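Local structure of cystathionine gamma-lyase (Saccharomyces cerevisiae, 1N8P) at residues I186-P189 / L190-G193; R226-F229 / L230-A233; D293-L296 / K297-D301. The protein belongs to the Cys/Met metabolism family of pyridoxal-5'-phosphate-dependent enzymes, has the fold type I architecture of the aminotransferase clan and binds pyridoxal-5'-phosphate. All coordinates share one frame; numbering follows the deposited sequence.

In the fold
Along the chain the three contacts come in series, each made by residues close together in sequence. Contact 1 is a tight turn in the loop between helix 183-186 and strand 196-200 of the seven-stranded sheet. Contact 2 lies within helix 221-234, which follows strand 214-218 of the same sheet, and contact 3 closes helix 292-298, before strand 307-312 of the five-stranded sheet. Contacts 1 and 3 touch, with centres about 10 Å apart, and a probable backbone hydrogen bond from Arg300 N to Ile186 O joins them. Contact 2 stands apart, its centre about 24 Å from that of contact 1 and 34 Å from that of contact 3. Connectors of the two sheets thus meet at contacts 1 and 3.

Contact 1 (I186-P189 / L190-G193); sequences ISNP and LNFG
The Phe192 ring turns an edge to the backbone of the residues before it. Asn188 O and Pro189 O both lie near the ring plane, and Phe192 CD1 is 3.2 Å from Asn188 O. CG of Phe192 stands beside its own backbone N (chi1 -59°), which brings the ring back alongside the start of the turn, edge first. The same Asn188 O accepts a hydrogen bond from Asn191 N at 2.9 Å, bent to 133° at the hydrogen. Proline suits the next place, since its ring fixes a phi fit for a 3-10 turn and the bond that closes the turn needs no N-H from it. Gly193 follows with positive phi, a shape glycine adopts easily, and its N donates to Leu190 O at 3.0 Å.

The two asparagine side chains meet on the polar side. Asn188 CB lies 3.7 Å from Asn191 ND2, while a water donates to Asn188 OD1 and weakly accepts from Asn191 ND2, spanning the two amides. Asn191 OD1 has its main partner in Asn69 ND2, which holds that amide from outside the turn.

On the apolar side, Pro189 and Leu190 rest on Val197 of strand 196-200. Pro189 and Phe192 touch Ile157 at the start of helix 157-167. Phe192 also packs on Gln298 at the end of helix 292-298, and Ser187 OG is hydrogen-bonded to Gln298 O.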
# COMPACT_ATOMS: atom_id res chain seq x y z
N ILE A 186 11.07 26.29 7.60
CA ILE A 186 12.11 27.29 7.72
C ILE A 186 11.87 28.56 6.92
O ILE A 186 12.31 29.62 7.33
CB ILE A 186 13.49 26.72 7.28
CG1 ILE A 186 13.89 25.57 8.21
CG2 ILE A 186 14.58 27.85 7.30
CD1 ILE A 186 15.21 24.96 7.86
N SER A 187 11.19 28.47 5.79
CA SER A 187 10.98 29.66 4.99
C SER A 187 9.77 29.63 4.07
O SER A 187 9.30 28.57 3.66
CB SER A 187 12.23 29.91 4.17
OG SER A 187 12.09 31.07 3.38
N ASN A 188 9.30 30.82 3.73
CA ASN A 188 8.14 30.99 2.86
C ASN A 188 8.42 32.04 1.79
O ASN A 188 7.95 33.19 1.90
CB ASN A 188 6.92 31.41 3.68
CG ASN A 188 6.38 30.31 4.53
OD1 ASN A 188 5.64 30.55 5.47
ND2 ASN A 188 6.72 29.07 4.19
N PRO A 189 9.17 31.65 0.73
CA PRO A 189 9.55 32.52 -0.38
C PRO A 189 8.47 33.44 -0.95
O PRO A 189 8.80 34.51 -1.45
CB PRO A 189 10.12 31.54 -1.41
CG PRO A 189 10.72 30.49 -0.55
CD PRO A 189 9.68 30.28 0.51
N LEU A 190 7.20 33.06 -0.89
CA LEU A 190 6.16 33.96 -1.43
C LEU A 190 6.19 35.29 -0.67
O LEU A 190 6.13 36.35 -1.28
CB LEU A 190 4.76 33.35 -1.34
CG LEU A 190 4.60 32.05 -2.10
CD1 LEU A 190 3.12 31.68 -2.22
CD2 LEU A 190 5.28 32.21 -3.46
N ASN A 191 6.32 35.22 0.66
CA ASN A 191 6.38 36.41 1.50
C ASN A 191 7.59 37.23 1.15
O ASN A 191 8.01 38.07 1.93
CB ASN A 191 6.47 36.03 2.97
CG ASN A 191 5.33 35.19 3.40
OD1 ASN A 191 4.38 34.98 2.65
ND2 ASN A 191 5.41 34.68 4.64
N PHE A 192 8.18 36.98 0.00
CA PHE A 192 9.37 37.73 -0.38
C PHE A 192 9.38 38.04 -1.86
O PHE A 192 10.45 38.12 -2.48
CB PHE A 192 10.65 36.97 -0.00
CG PHE A 192 10.76 36.67 1.47
CD1 PHE A 192 10.19 35.51 2.01
CD2 PHE A 192 11.42 37.56 2.33
CE1 PHE A 192 10.27 35.25 3.35
CE2 PHE A 192 11.51 37.31 3.70
CZ PHE A 192 10.94 36.15 4.22
N GLY A 193 8.19 38.21 -2.43
CA GLY A 193 8.06 38.53 -3.83
C GLY A 193 8.62 37.41 -4.67
O GLY A 193 9.74 37.49 -5.17
O HOH W 1 4.72 32.86 6.45

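Contact 2 (R226-F229 / L230-A233)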
# COMPACT_ATOMS: atom_id res chain seq x y z
N ARG A 226 -3.64 28.05 -15.31
CA ARG A 226 -2.98 27.66 -16.54
C ARG A 226 -2.21 26.38 -16.16
O ARG A 226 -2.44 25.31 -16.73
CB ARG A 226 -1.98 28.73 -16.98
CG ARG A 226 -2.59 29.88 -17.75
CD ARG A 226 -1.77 31.16 -17.61
NE ARG A 226 -0.33 30.99 -17.80
CZ ARG A 226 0.57 31.87 -17.38
NH1 ARG A 226 0.17 32.99 -16.76
NH2 ARG A 226 1.87 31.65 -17.55
N LEU A 227 -1.34 26.52 -15.16
CA LEU A 227 -0.52 25.42 -14.64
C LEU A 227 -1.33 24.16 -14.29
O LEU A 227 -0.87 23.04 -14.52
CB LEU A 227 0.26 25.92 -13.41
CG LEU A 227 1.81 25.94 -13.42
CD1 LEU A 227 2.37 26.22 -14.80
CD2 LEU A 227 2.28 26.99 -12.44
N GLN A 228 -2.52 24.32 -13.73
CA GLN A 228 -3.33 23.14 -13.42
C GLN A 228 -3.83 22.57 -14.75
O GLN A 228 -4.07 21.36 -14.87
CB GLN A 228 -4.53 23.51 -12.55
CG GLN A 228 -5.70 22.55 -12.66
CD GLN A 228 -6.92 23.00 -11.88
OE1 GLN A 228 -7.02 22.79 -10.67
NE2 GLN A 228 -7.85 23.65 -12.56
N PHE A 229 -3.99 23.44 -15.76
CA PHE A 229 -4.46 22.99 -17.05
C PHE A 229 -3.41 22.01 -17.55
O PHE A 229 -3.68 20.82 -17.62
CB PHE A 229 -4.64 24.14 -18.06
CG PHE A 229 -5.11 23.68 -19.44
CD1 PHE A 229 -6.46 23.52 -19.72
CD2 PHE A 229 -4.18 23.34 -20.43
CE1 PHE A 229 -6.89 23.05 -20.97
CE2 PHE A 229 -4.61 22.87 -21.68
CZ PHE A 229 -5.96 22.72 -21.94
N LEU A 230 -2.22 22.50 -17.86
CA LEU A 230 -1.13 21.63 -18.33
C LEU A 230 -1.13 20.32 -17.54
O LEU A 230 -1.01 19.23 -18.12
CB LEU A 230 0.22 22.32 -18.14
CG LEU A 230 0.58 23.44 -19.12
CD1 LEU A 230 1.74 24.23 -18.60
CD2 LEU A 230 0.94 22.84 -20.47
N GLN A 231 -1.29 20.43 -16.22
CA GLN A 231 -1.31 19.27 -15.32
C GLN A 231 -2.32 18.25 -15.79
O GLN A 231 -1.98 17.09 -16.07
CB GLN A 231 -1.65 19.70 -13.89
CG GLN A 231 -1.67 18.57 -12.86
CD GLN A 231 -2.59 18.89 -11.70
OE1 GLN A 231 -2.30 18.57 -10.55
NE2 GLN A 231 -3.73 19.51 -12.00
N ASN A 232 -3.57 18.67 -15.89
CA ASN A 232 -4.63 17.78 -16.30
C ASN A 232 -4.40 17.22 -17.70
O ASN A 232 -4.72 16.07 -17.98
CB ASN A 232 -5.97 18.50 -16.25
CG ASN A 232 -7.10 17.64 -16.71
OD1 ASN A 232 -7.65 16.87 -15.94
ND2 ASN A 232 -7.46 17.76 -17.99
N ALA A 233 -3.81 18.03 -18.57
CA ALA A 233 -3.60 17.63 -19.96
C ALA A 233 -2.35 16.82 -20.25
O ALA A 233 -2.36 16.00 -21.17
CB ALA A 233 -3.63 18.88 -20.90
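Leu227 and Leu230 meet through their methyl ends, CD1 to CD1 at 4.3 Å, on the closely packed side. Their branched apolar chains suit a surface that is covered by Thr85 of helix 79-88 and by Ser89, and Leu227 also reaches Leu74 of strand 72-76. Gln231 is also buried, touching Phe76 of strand 72-76 and Arg57 and Glu61 of helix 55-67.

All of this lies within helix 221-234, with the i to i+4 hydrogen bonding of an alpha-helix. Asn232 N donates to Gln228 O at 2.9 Å, nearly straight at 167°, and Ala233 N meets Phe229 O at 3.0 Å. Gln228 O also draws a weak bond from Gln231 NE2, 3.4 Å away. With CG anti to the backbone N (chi1 -179°) and an extended chain, the Gln231 amide comes near that oxygen. The amide planes of Gln228 and Gln231 end 4° apart, with Gln228 CG 3.7 Å from Gln231 NE2.

The other side is looser. Phe229 is exposed, and its ring meets the small Ala233 obliquely, Phe229 CE2 to Ala233 CB at 4.2 Å. Arg226 is exposed as well, its guanidinium end leading away from the next turn. Asn232, by contrast, packs against Arg108 of the second subunit.

Contact 3 (D293-L296 / K297-D301)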
# COMPACT_ATOMS: atom_id res chain seq x y z
N ASP A 293 22.88 37.92 6.57
CA ASP A 293 21.91 39.00 6.69
C ASP A 293 20.58 38.56 6.09
O ASP A 293 19.52 38.86 6.63
CB ASP A 293 22.44 40.27 6.00
CG ASP A 293 22.47 40.16 4.45
OD1 ASP A 293 23.15 39.26 3.88
OD2 ASP A 293 21.82 41.01 3.80
N VAL A 294 20.66 37.83 4.98
CA VAL A 294 19.48 37.32 4.28
C VAL A 294 18.84 36.18 5.07
O VAL A 294 17.61 36.07 5.17
CB VAL A 294 19.86 36.79 2.89
CG1 VAL A 294 18.64 36.30 2.18
CG2 VAL A 294 20.55 37.88 2.11
N VAL A 295 19.69 35.33 5.62
CA VAL A 295 19.29 34.20 6.42
C VAL A 295 18.33 34.74 7.47
O VAL A 295 17.20 34.31 7.56
CB VAL A 295 20.53 33.58 7.07
CG1 VAL A 295 20.14 32.64 8.21
CG2 VAL A 295 21.32 32.85 6.00
N LEU A 296 18.81 35.73 8.24
CA LEU A 296 18.04 36.37 9.30
C LEU A 296 16.72 37.03 8.88
O LEU A 296 15.93 37.41 9.74
CB LEU A 296 18.90 37.42 10.00
CG LEU A 296 20.05 36.95 10.87
CD1 LEU A 296 20.90 38.15 11.31
CD2 LEU A 296 19.48 36.23 12.07
N LYS A 297 16.50 37.18 7.57
CA LYS A 297 15.26 37.79 7.07
C LYS A 297 14.37 36.81 6.31
O LYS A 297 13.17 37.06 6.15
CB LYS A 297 15.57 39.00 6.17
CG LYS A 297 16.70 38.81 5.18
CD LYS A 297 16.67 39.83 4.02
CE LYS A 297 16.73 41.27 4.47
NZ LYS A 297 16.86 42.22 3.30
N GLN A 298 14.93 35.69 5.87
CA GLN A 298 14.14 34.70 5.13
C GLN A 298 13.90 33.38 5.88
O GLN A 298 12.87 32.73 5.68
CB GLN A 298 14.78 34.44 3.77
CG GLN A 298 14.26 35.37 2.71
CD GLN A 298 15.03 35.31 1.41
OE1 GLN A 298 14.62 35.91 0.42
NE2 GLN A 298 16.16 34.59 1.40
N HIS A 299 14.85 33.01 6.74
CA HIS A 299 14.80 31.79 7.52
C HIS A 299 14.16 31.93 8.89
O HIS A 299 14.55 32.78 9.67
CB HIS A 299 16.22 31.28 7.78
CG HIS A 299 16.97 30.89 6.55
ND1 HIS A 299 17.91 29.88 6.55
CD2 HIS A 299 16.91 31.35 5.29
CE1 HIS A 299 18.39 29.73 5.33
NE2 HIS A 299 17.80 30.61 4.54
N ARG A 300 13.21 31.05 9.22
CA ARG A 300 12.59 31.06 10.53
C ARG A 300 13.65 30.87 11.64
O ARG A 300 14.51 29.99 11.56
CB ARG A 300 11.58 29.94 10.66
CG ARG A 300 10.99 29.82 12.06
CD ARG A 300 10.12 28.58 12.15
NE ARG A 300 9.12 28.58 11.09
CZ ARG A 300 7.88 29.00 11.25
NH1 ARG A 300 7.51 29.44 12.44
NH2 ARG A 300 7.02 28.98 10.24
N ASP A 301 13.56 31.71 12.67
CA ASP A 301 14.47 31.65 13.81
C ASP A 301 15.93 31.60 13.43
O ASP A 301 16.80 31.40 14.28
CB ASP A 301 14.11 30.46 14.67
CG ASP A 301 12.76 30.61 15.30
OD1 ASP A 301 12.55 31.63 15.97
OD2 ASP A 301 11.90 29.72 15.12
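Here helix 292-298 reaches its C-terminal end, and His299 is the first residue to leave helical backbone angles. Val295 O still takes N-H groups of this last turn. His299 N makes the regular i+4 bond to it at 2.8 Å, in the carbonyl plane and with 160° at the hydrogen. Gln298 N, shared between Val294 O and Val295 O, adds a poorly directed second bond, reaching Val295 O at 3.1 Å from above that plane.

Val294 and Gln298 point the same way, side by side, and Val294 CG1 packs on Gln298 CD at 3.8 Å. A glutamine suits this buried place because its amide has partners at both ends: OE1 accepts from Ile157 N and NE2 donates to Thr155 O. Beside it, Val294 and Val295 give the apolar surface that packs on Val154. Lys297, on the exposed side, starts in the crowded position between backbone N and carbonyl carbon (chi1 43°), which lays its chain back along the helix, CD 3.8 Å from Val294 CA. Its NZ forms a salt bridge with Asp156 OD2, while Asp293 OD2 stays 5.1 Å from NZ, near enough perhaps to add to the attraction.

His299 ND1 is hydrogen-bonded to Leu303 O, which helps fix the ring's rotation. Val295 CA lies over one face, displaced toward the rim, in a CH-pi contact 4.2 Å from the His299 ring centroid.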